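Long-range contact in sucrose 6(F)-phosphate phosphorylase (Thermoanaerobacterium thermosaccharolyticum DSM 571, PDB 6S9V), which is a bacterial phosphorylase of the alpha-amylase family, built on a TIM-barrel catalytic domain with a small antiparallel beta domain: residues A[282-296]-A[455-467]. Residues are numbered along the deposited sequence; the frame is centred on the assembly and turned at random.
Sequences TLINKSNEMLYHYLK and FIEDCRKDEIRLT. With SO4 (sulfate ion), chain G.
Y292 pushes its ring between two partners of unlike kind: CG2 of I456 makes a CH-pi contact on one face, 3.8 Å from the ring centroid, while ND2 of N288 lies over the centre of the other. At the edge, near the ring plane, sits the carbonyl oxygen of E457, 2.9 Å from Y292 OH. The sulfur of C459 approaches obliquely, 3.2 Å from Y292 OH. That hydroxyl accepts a nearly straight bond (164°) from the backbone N of R465, so it sits between the two arms of the 455-467 hairpin.

N288 grips the turn from R460 to E463 twice: its backbone N donates to K461 O (2.9 Å), and ND2 reaches E463 O at 2.9 Å, tilted 22° from that carbonyl plane. With CG set between its own N and carbonyl carbon (chi1 70°), the amide is brought back over the Y292 ring. Beside it, S287 OG caps E289 N, and the aliphatic part of K461 lies against both residues.

Deeper in, I464 CD1 meets T282 CG2 tip to tip and crosses L291; L295 and L466 likewise meet end to end. From helix 372-384, I381 touches L291 and I464, and F384 touches L466. On the outer side, R460 and K482 hold a sulfate. Helix 289-295 thus packs on one face of the antiparallel sheet, over strands 453-456 and 463-470, part of the interface between TIM barrel and C-terminal beta domain characteristic of alpha-amylase-type enzymes.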
ATOM      1  N   THR A 282      17.338   3.611 -10.991  1.00 22.10           N
ATOM      2  CA  THR A 282      18.032   4.882 -11.153  1.00 21.93           C
ATOM      3  C   THR A 282      19.342   4.899 -10.376  1.00 21.65           C
ATOM      4  O   THR A 282      20.387   5.310 -10.898  1.00 22.59           O
ATOM      5  CB  THR A 282      17.127   6.023 -10.669  1.00 21.46           C
ATOM      6  OG1 THR A 282      15.917   6.061 -11.445  1.00 19.43           O
ATOM      7  CG2 THR A 282      17.843   7.339 -10.759  1.00 22.79           C
ATOM      8  N   LEU A 283      19.294   4.469  -9.115  1.00 20.81           N
ATOM      9  CA  LEU A 283      20.453   4.546  -8.236  1.00 20.91           C
ATOM     10  C   LEU A 283      21.453   3.434  -8.517  1.00 21.25           C
ATOM     11  O   LEU A 283      22.668   3.673  -8.492  1.00 22.22           O
ATOM     12  CB  LEU A 283      19.985   4.507  -6.784  1.00 22.16           C
ATOM     13  CG  LEU A 283      19.053   5.666  -6.433  1.00 23.76           C
ATOM     14  CD1 LEU A 283      18.357   5.420  -5.107  1.00 22.87           C
ATOM     15  CD2 LEU A 283      19.831   6.969  -6.391  1.00 25.73           C
ATOM     16  N   ILE A 284      20.974   2.222  -8.800  1.00 22.10           N
ATOM     17  CA  ILE A 284      21.888   1.117  -9.083  1.00 24.24           C
ATOM     18  C   ILE A 284      22.674   1.379 -10.364  1.00 25.30           C
ATOM     19  O   ILE A 284      23.875   1.090 -10.443  1.00 23.11           O
ATOM     20  CB  ILE A 284      21.118  -0.216  -9.166  1.00 26.92           C
ATOM     21  CG1 ILE A 284      20.682  -0.664  -7.768  1.00 30.44           C
ATOM     22  CG2 ILE A 284      21.973  -1.289  -9.849  1.00 28.10           C
ATOM     23  CD1 ILE A 284      19.696  -1.815  -7.769  1.00 32.59           C
ATOM     24  N   ASN A 285      22.015   1.926 -11.386  1.00 28.57           N
ATOM     25  CA  ASN A 285      22.626   2.117 -12.697  1.00 29.55           C
ATOM     26  C   ASN A 285      23.121   3.536 -12.947  1.00 27.02           C
ATOM     27  O   ASN A 285      23.699   3.797 -14.005  1.00 26.41           O
ATOM     28  CB  ASN A 285      21.624   1.717 -13.783  1.00 30.69           C
ATOM     29  CG  ASN A 285      21.253   0.255 -13.712  1.00 35.17           C
ATOM     30  OD1 ASN A 285      20.083  -0.101 -13.595  1.00 39.97           O
ATOM     31  ND2 ASN A 285      22.251  -0.603 -13.789  1.00 36.41           N
ATOM     32  N   LYS A 286      22.933   4.447 -12.000  1.00 24.88           N
ATOM     33  CA  LYS A 286      23.425   5.816 -12.119  1.00 26.20           C
ATOM     34  C   LYS A 286      22.928   6.464 -13.406  1.00 25.84           C
ATOM     35  O   LYS A 286      23.683   7.114 -14.134  1.00 24.82           O
ATOM     36  CB  LYS A 286      24.951   5.863 -12.057  1.00 26.31           C
ATOM     37  CG  LYS A 286      25.533   5.315 -10.781  1.00 25.44           C
ATOM     38  CD  LYS A 286      27.041   5.489 -10.764  1.00 27.73           C
ATOM     39  CE  LYS A 286      27.663   4.828  -9.542  1.00 28.24           C
ATOM     40  NZ  LYS A 286      27.222   5.458  -8.262  1.00 27.80           N
ATOM     41  N   SER A 287      21.640   6.277 -13.686  1.00 25.23           N
ATOM     42  CA  SER A 287      21.032   6.834 -14.886  1.00 24.33           C
ATOM     43  C   SER A 287      19.650   7.364 -14.548  1.00 22.90           C
ATOM     44  O   SER A 287      18.846   6.658 -13.932  1.00 22.71           O
ATOM     45  CB  SER A 287      20.909   5.787 -15.997  1.00 25.95           C
ATOM     46  OG  SER A 287      20.074   6.280 -17.036  1.00 28.91           O
ATOM     47  N   ASN A 288      19.358   8.578 -14.998  1.00 23.80           N
ATOM     48  CA  ASN A 288      18.074   9.201 -14.720  1.00 23.79           C
ATOM     49  C   ASN A 288      17.030   8.912 -15.793  1.00 23.78           C
ATOM     50  O   ASN A 288      15.894   9.381 -15.666  1.00 22.46           O
ATOM     51  CB  ASN A 288      18.249  10.724 -14.563  1.00 23.74           C
ATOM     52  CG  ASN A 288      18.584  11.427 -15.876  1.00 25.05           C
ATOM     53  OD1 ASN A 288      18.464  10.851 -16.964  1.00 26.39           O
ATOM     54  ND2 ASN A 288      18.980  12.694 -15.781  1.00 24.87           N
ATOM     55  N   GLU A 289      17.370   8.124 -16.820  1.00 24.61           N
ATOM     56  CA  GLU A 289      16.558   8.102 -18.036  1.00 26.30           C
ATOM     57  C   GLU A 289      15.168   7.535 -17.775  1.00 23.73           C
ATOM     58  O   GLU A 289      14.161   8.101 -18.222  1.00 23.21           O
ATOM     59  CB  GLU A 289      17.266   7.289 -19.126  1.00 31.55           C
ATOM     60  CG  GLU A 289      18.498   7.967 -19.698  1.00 36.01           C
ATOM     61  CD  GLU A 289      18.904   7.442 -21.075  1.00 39.21           C
ATOM     62  OE1 GLU A 289      18.017   7.107 -21.890  1.00 40.32           O
ATOM     63  OE2 GLU A 289      20.122   7.367 -21.338  1.00 41.44           O
ATOM     64  N   MET A 290      15.091   6.414 -17.065  1.00 24.39           N
ATOM     65  CA  MET A 290      13.792   5.829 -16.748  1.00 25.37           C
ATOM     66  C   MET A 290      12.990   6.741 -15.829  1.00 24.32           C
ATOM     67  O   MET A 290      11.784   6.927 -16.024  1.00 22.30           O
ATOM     68  CB  MET A 290      13.986   4.466 -16.093  1.00 25.42           C
ATOM     69  CG  MET A 290      12.706   3.693 -15.864  1.00 26.11           C
ATOM     70  SD  MET A 290      13.000   2.133 -15.013  1.00 27.57           S
ATOM     71  CE  MET A 290      11.320   1.511 -14.879  1.00 27.29           C
ATOM     72  N   LEU A 291      13.643   7.310 -14.815  1.00 23.90           N
ATOM     73  CA  LEU A 291      12.961   8.211 -13.893  1.00 23.17           C
ATOM     74  C   LEU A 291      12.423   9.432 -14.623  1.00 23.03           C
ATOM     75  O   LEU A 291      11.273   9.840 -14.419  1.00 24.12           O
ATOM     76  CB  LEU A 291      13.919   8.632 -12.781  1.00 24.36           C
ATOM     77  CG  LEU A 291      13.413   9.704 -11.810  1.00 23.32           C
ATOM     78  CD1 LEU A 291      12.244   9.183 -10.991  1.00 22.92           C
ATOM     79  CD2 LEU A 291      14.562  10.163 -10.908  1.00 22.99           C
ATOM     80  N   TYR A 292      13.253  10.045 -15.469  1.00 21.83           N
ATOM     81  CA  TYR A 292      12.808  11.227 -16.192  1.00 21.62           C
ATOM     82  C   TYR A 292      11.659  10.894 -17.130  1.00 22.66           C
ATOM     83  O   TYR A 292      10.699  11.665 -17.242  1.00 25.24           O
ATOM     84  CB  TYR A 292      13.982  11.850 -16.938  1.00 23.31           C
ATOM     85  CG  TYR A 292      14.631  12.965 -16.140  1.00 24.86           C
ATOM     86  CD1 TYR A 292      14.952  12.784 -14.799  1.00 25.96           C
ATOM     87  CD2 TYR A 292      14.902  14.197 -16.721  1.00 25.29           C
ATOM     88  CE1 TYR A 292      15.538  13.796 -14.055  1.00 25.56           C
ATOM     89  CE2 TYR A 292      15.492  15.215 -15.991  1.00 25.98           C
ATOM     90  CZ  TYR A 292      15.801  15.009 -14.655  1.00 27.54           C
ATOM     91  OH  TYR A 292      16.378  16.017 -13.922  1.00 30.75           O
ATOM     92  N   HIS A 293      11.729   9.749 -17.813  1.00 23.87           N
ATOM     93  CA  HIS A 293      10.619   9.357 -18.673  1.00 24.54           C
ATOM     94  C   HIS A 293       9.340   9.176 -17.869  1.00 21.71           C
ATOM     95  O   HIS A 293       8.252   9.550 -18.325  1.00 22.43           O
ATOM     96  CB  HIS A 293      10.941   8.063 -19.420  1.00 29.28           C
ATOM     97  CG  HIS A 293       9.888   7.666 -20.405  1.00 38.55           C
ATOM     98  ND1 HIS A 293       9.620   8.399 -21.542  1.00 42.03           N
ATOM     99  CD2 HIS A 293       9.020   6.628 -20.415  1.00 41.08           C
ATOM    100  CE1 HIS A 293       8.643   7.821 -22.217  1.00 42.89           C
ATOM    101  NE2 HIS A 293       8.260   6.746 -21.554  1.00 41.62           N
ATOM    102  N   TYR A 294       9.451   8.616 -16.661  1.00 20.96           N
ATOM    103  CA  TYR A 294       8.273   8.382 -15.828  1.00 22.72           C
ATOM    104  C   TYR A 294       7.707   9.692 -15.283  1.00 22.65           C
ATOM    105  O   TYR A 294       6.488   9.910 -15.298  1.00 23.00           O
ATOM    106  CB  TYR A 294       8.624   7.416 -14.689  1.00 23.05           C
ATOM    107  CG  TYR A 294       7.447   7.085 -13.800  1.00 23.40           C
ATOM    108  CD1 TYR A 294       6.223   6.736 -14.357  1.00 23.11           C
ATOM    109  CD2 TYR A 294       7.556   7.110 -12.414  1.00 23.40           C
ATOM    110  CE1 TYR A 294       5.140   6.434 -13.567  1.00 22.96           C
ATOM    111  CE2 TYR A 294       6.469   6.800 -11.605  1.00 21.73           C
ATOM    112  CZ  TYR A 294       5.263   6.466 -12.196  1.00 21.75           C
ATOM    113  OH  TYR A 294       4.164   6.165 -11.431  1.00 20.19           O
ATOM    114  N   LEU A 295       8.579  10.575 -14.782  1.00 20.99           N
ATOM    115  CA  LEU A 295       8.119  11.833 -14.210  1.00 20.72           C
ATOM    116  C   LEU A 295       7.361  12.674 -15.228  1.00 21.77           C
ATOM    117  O   LEU A 295       6.429  13.397 -14.858  1.00 22.82           O
ATOM    118  CB  LEU A 295       9.298  12.623 -13.653  1.00 22.64           C
ATOM    119  CG  LEU A 295       9.962  12.042 -12.410  1.00 24.50           C
ATOM    120  CD1 LEU A 295      11.149  12.914 -11.998  1.00 26.29           C
ATOM    121  CD2 LEU A 295       8.976  11.927 -11.269  1.00 24.50           C
ATOM    122  N   LYS A 296       7.739  12.582 -16.504  1.00 23.46           N
ATOM    123  CA  LYS A 296       7.109  13.344 -17.574  1.00 27.21           C
ATOM    124  C   LYS A 296       5.812  12.713 -18.068  1.00 28.25           C
ATOM    125  O   LYS A 296       5.072  13.365 -18.807  1.00 26.82           O
ATOM    126  CB  LYS A 296       8.080  13.479 -18.756  1.00 28.36           C
ATOM    127  CG  LYS A 296       9.337  14.295 -18.459  1.00 31.23           C
ATOM    128  CD  LYS A 296      10.321  14.292 -19.640  1.00 36.02           C
ATOM    129  CE  LYS A 296      11.590  15.087 -19.320  1.00 39.27           C
ATOM    130  NZ  LYS A 296      12.562  15.104 -20.459  1.00 39.88           N
ATOM    131  N   PHE A 455       8.959  21.531 -11.720  1.00 24.31           N
ATOM    132  CA  PHE A 455       9.721  21.623 -12.961  1.00 26.74           C
ATOM    133  C   PHE A 455      10.809  20.552 -12.987  1.00 26.40           C
ATOM    134  O   PHE A 455      11.602  20.445 -12.049  1.00 26.16           O
ATOM    135  CB  PHE A 455      10.340  23.018 -13.118  1.00 29.67           C
ATOM    136  CG  PHE A 455       9.319  24.125 -13.152  1.00 32.28           C
ATOM    137  CD1 PHE A 455       8.619  24.406 -14.310  1.00 32.13           C
ATOM    138  CD2 PHE A 455       9.049  24.865 -12.014  1.00 34.05           C
ATOM    139  CE1 PHE A 455       7.671  25.416 -14.335  1.00 32.80           C
ATOM    140  CE2 PHE A 455       8.109  25.875 -12.033  1.00 34.87           C
ATOM    141  CZ  PHE A 455       7.415  26.146 -13.193  1.00 34.70           C
ATOM    142  N   ILE A 456      10.841  19.779 -14.064  1.00 26.99           N
ATOM    143  CA  ILE A 456      11.908  18.815 -14.323  1.00 27.74           C
ATOM    144  C   ILE A 456      12.986  19.537 -15.125  1.00 27.57           C
ATOM    145  O   ILE A 456      12.719  20.051 -16.217  1.00 28.76           O
ATOM    146  CB  ILE A 456      11.389  17.588 -15.090  1.00 29.91           C
ATOM    147  CG1 ILE A 456      10.280  16.867 -14.315  1.00 28.61           C
ATOM    148  CG2 ILE A 456      12.538  16.617 -15.389  1.00 31.45           C
ATOM    149  CD1 ILE A 456       9.535  15.842 -15.142  1.00 29.75           C
ATOM    150  N   GLU A 457      14.194  19.604 -14.578  1.00 26.89           N
ATOM    151  CA  GLU A 457      15.246  20.440 -15.136  1.00 27.80           C
ATOM    152  C   GLU A 457      16.192  19.583 -15.962  1.00 28.23           C
ATOM    153  O   GLU A 457      16.464  18.429 -15.617  1.00 26.97           O
ATOM    154  CB  GLU A 457      16.051  21.158 -14.046  1.00 28.82           C
ATOM    155  CG  GLU A 457      15.231  21.999 -13.078  1.00 33.44           C
ATOM    156  CD  GLU A 457      14.789  23.330 -13.662  1.00 41.52           C
ATOM    157  OE1 GLU A 457      14.880  23.518 -14.898  1.00 45.30           O
ATOM    158  OE2 GLU A 457      14.351  24.194 -12.872  1.00 42.74           O
ATOM    159  N   ASP A 458      16.672  20.157 -17.058  1.00 29.32           N
ATOM    160  CA  ASP A 458      17.658  19.491 -17.891  1.00 31.76           C
ATOM    161  C   ASP A 458      18.927  19.251 -17.089  1.00 31.34           C
ATOM    162  O   ASP A 458      19.307  20.054 -16.233  1.00 31.54           O
ATOM    163  CB  ASP A 458      17.986  20.342 -19.113  1.00 36.36           C
ATOM    164  CG  ASP A 458      18.945  19.649 -20.058  1.00 43.39           C
ATOM    165  OD1 ASP A 458      18.982  18.401 -20.055  1.00 46.74           O
ATOM    166  OD2 ASP A 458      19.696  20.352 -20.763  1.00 46.32           O
ATOM    167  N   CYS A 459      19.586  18.129 -17.373  1.00 30.75           N
ATOM    168  CA  CYS A 459      20.814  17.773 -16.676  1.00 31.99           C
ATOM    169  C   CYS A 459      21.418  16.567 -17.379  1.00 31.63           C
ATOM    170  O   CYS A 459      20.813  15.988 -18.283  1.00 31.08           O
ATOM    171  CB  CYS A 459      20.548  17.464 -15.201  1.00 31.59           C
ATOM    172  SG  CYS A 459      19.410  16.088 -14.944  1.00 29.73           S
ATOM    173  N   ARG A 460      22.629  16.202 -16.952  1.00 31.00           N
ATOM    174  CA  ARG A 460      23.322  15.033 -17.477  1.00 30.99           C
ATOM    175  C   ARG A 460      22.620  13.754 -17.031  1.00 28.36           C
ATOM    176  O   ARG A 460      21.876  13.729 -16.051  1.00 26.73           O
ATOM    177  CB  ARG A 460      24.787  15.030 -17.027  1.00 33.49           C
ATOM    178  CG  ARG A 460      25.585  16.245 -17.498  1.00 37.86           C
ATOM    179  CD  ARG A 460      25.953  16.139 -18.982  1.00 41.09           C
ATOM    180  NE  ARG A 460      26.996  15.137 -19.190  1.00 42.87           N
ATOM    181  CZ  ARG A 460      27.335  14.623 -20.367  1.00 45.52           C
ATOM    182  NH1 ARG A 460      26.707  14.998 -21.473  1.00 46.59           N
ATOM    183  NH2 ARG A 460      28.302  13.718 -20.436  1.00 46.22           N
ATOM    184  N   LYS A 461      22.870  12.676 -17.781  1.00 29.18           N
ATOM    185  CA  LYS A 461      22.236  11.398 -17.488  1.00 30.59           C
ATOM    186  C   LYS A 461      22.543  10.914 -16.081  1.00 27.59           C
ATOM    187  O   LYS A 461      21.695  10.274 -15.450  1.00 26.65           O
ATOM    188  CB  LYS A 461      22.710  10.344 -18.494  1.00 38.73           C
ATOM    189  CG  LYS A 461      21.951   9.029 -18.423  1.00 48.33           C
ATOM    190  CD  LYS A 461      22.489   8.001 -19.425  1.00 58.73           C
ATOM    191  CE  LYS A 461      23.899   7.531 -19.055  1.00 65.87           C
ATOM    192  NZ  LYS A 461      23.976   6.913 -17.694  1.00 68.27           N
ATOM    193  N   ASP A 462      23.736  11.215 -15.566  1.00 27.53           N
ATOM    194  CA  ASP A 462      24.117  10.808 -14.219  1.00 27.16           C
ATOM    195  C   ASP A 462      23.828  11.882 -13.181  1.00 26.75           C
ATOM    196  O   ASP A 462      24.473  11.914 -12.127  1.00 26.01           O
ATOM    197  CB  ASP A 462      25.593  10.395 -14.191  1.00 30.94           C
ATOM    198  CG  ASP A 462      26.533  11.503 -14.637  1.00 34.47           C
ATOM    199  OD1 ASP A 462      26.078  12.646 -14.867  1.00 34.52           O
ATOM    200  OD2 ASP A 462      27.749  11.218 -14.767  1.00 35.91           O
ATOM    201  N   GLU A 463      22.840  12.736 -13.435  1.00 27.56           N
ATOM    202  CA  GLU A 463      22.412  13.746 -12.479  1.00 25.87           C
ATOM    203  C   GLU A 463      20.893  13.704 -12.374  1.00 24.73           C
ATOM    204  O   GLU A 463      20.210  13.120 -13.218  1.00 25.26           O
ATOM    205  CB  GLU A 463      22.865  15.150 -12.899  1.00 26.44           C
ATOM    206  CG  GLU A 463      24.358  15.329 -13.054  1.00 30.14           C
ATOM    207  CD  GLU A 463      24.720  16.673 -13.665  1.00 33.81           C
ATOM    208  OE1 GLU A 463      23.850  17.291 -14.320  1.00 34.03           O
ATOM    209  OE2 GLU A 463      25.873  17.114 -13.498  1.00 34.64           O
ATOM    210  N   ILE A 464      20.374  14.323 -11.317  1.00 23.59           N
ATOM    211  CA  ILE A 464      18.944  14.554 -11.147  1.00 23.74           C
ATOM    212  C   ILE A 464      18.765  16.002 -10.716  1.00 24.05           C
ATOM    213  O   ILE A 464      19.395  16.446  -9.752  1.00 23.26           O
ATOM    214  CB  ILE A 464      18.329  13.595 -10.108  1.00 23.73           C
ATOM    215  CG1 ILE A 464      18.364  12.157 -10.635  1.00 25.25           C
ATOM    216  CG2 ILE A 464      16.904  14.015  -9.764  1.00 22.95           C
ATOM    217  CD1 ILE A 464      18.127  11.102  -9.577  1.00 26.41           C
ATOM    218  N   ARG A 465      17.906  16.738 -11.424  1.00 23.97           N
ATOM    219  CA  ARG A 465      17.646  18.137 -11.090  1.00 23.92           C
ATOM    220  C   ARG A 465      16.149  18.379 -11.172  1.00 24.16           C
ATOM    221  O   ARG A 465      15.582  18.371 -12.269  1.00 23.06           O
ATOM    222  CB  ARG A 465      18.404  19.087 -12.016  1.00 24.64           C
ATOM    223  CG  ARG A 465      19.912  19.028 -11.850  1.00 29.07           C
ATOM    224  CD  ARG A 465      20.616  20.198 -12.555  1.00 32.76           C
ATOM    225  NE  ARG A 465      20.599  21.421 -11.757  1.00 33.61           N
ATOM    226  CZ  ARG A 465      21.293  22.521 -12.049  1.00 36.81           C
ATOM    227  NH1 ARG A 465      22.065  22.559 -13.127  1.00 34.32           N
ATOM    228  NH2 ARG A 465      21.215  23.588 -11.264  1.00 41.32           N
ATOM    229  N   LEU A 466      15.520  18.587 -10.018  1.00 23.82           N
ATOM    230  CA  LEU A 466      14.086  18.816  -9.907  1.00 23.73           C
ATOM    231  C   LEU A 466      13.830  20.045  -9.046  1.00 24.34           C
ATOM    232  O   LEU A 466      14.484  20.235  -8.016  1.00 25.24           O
ATOM    233  CB  LEU A 466      13.389  17.597  -9.307  1.00 23.50           C
ATOM    234  CG  LEU A 466      13.641  16.265 -10.020  1.00 24.33           C
ATOM    235  CD1 LEU A 466      13.048  15.116  -9.205  1.00 25.45           C
ATOM    236  CD2 LEU A 466      13.084  16.269 -11.446  1.00 23.39           C
ATOM    237  N   THR A 467      12.852  20.861  -9.446  1.00 24.86           N
ATOM    238  CA  THR A 467      12.604  22.137  -8.793  1.00 27.12           C
ATOM    239  C   THR A 467      11.124  22.322  -8.495  1.00 26.26           C
ATOM    240  O   THR A 467      10.268  22.000  -9.323  1.00 26.52           O
ATOM    241  CB  THR A 467      13.092  23.306  -9.673  1.00 28.64           C
ATOM    242  OG1 THR A 467      14.523  23.294  -9.761  1.00 29.27           O
ATOM    243  CG2 THR A 467      12.615  24.646  -9.119  1.00 27.35           C
TER
HETATM  244  S   SO4 G 605      29.496  13.537 -16.733  1.00 67.38           S
HETATM  245  O1  SO4 G 605      28.714  12.728 -17.664  1.00 67.45           O
HETATM  246  O2  SO4 G 605      30.859  13.691 -17.233  1.00 67.96           O
HETATM  247  O3  SO4 G 605      28.866  14.850 -16.600  1.00 65.91           O
HETATM  248  O4  SO4 G 605      29.542  12.884 -15.427  1.00 68.48           O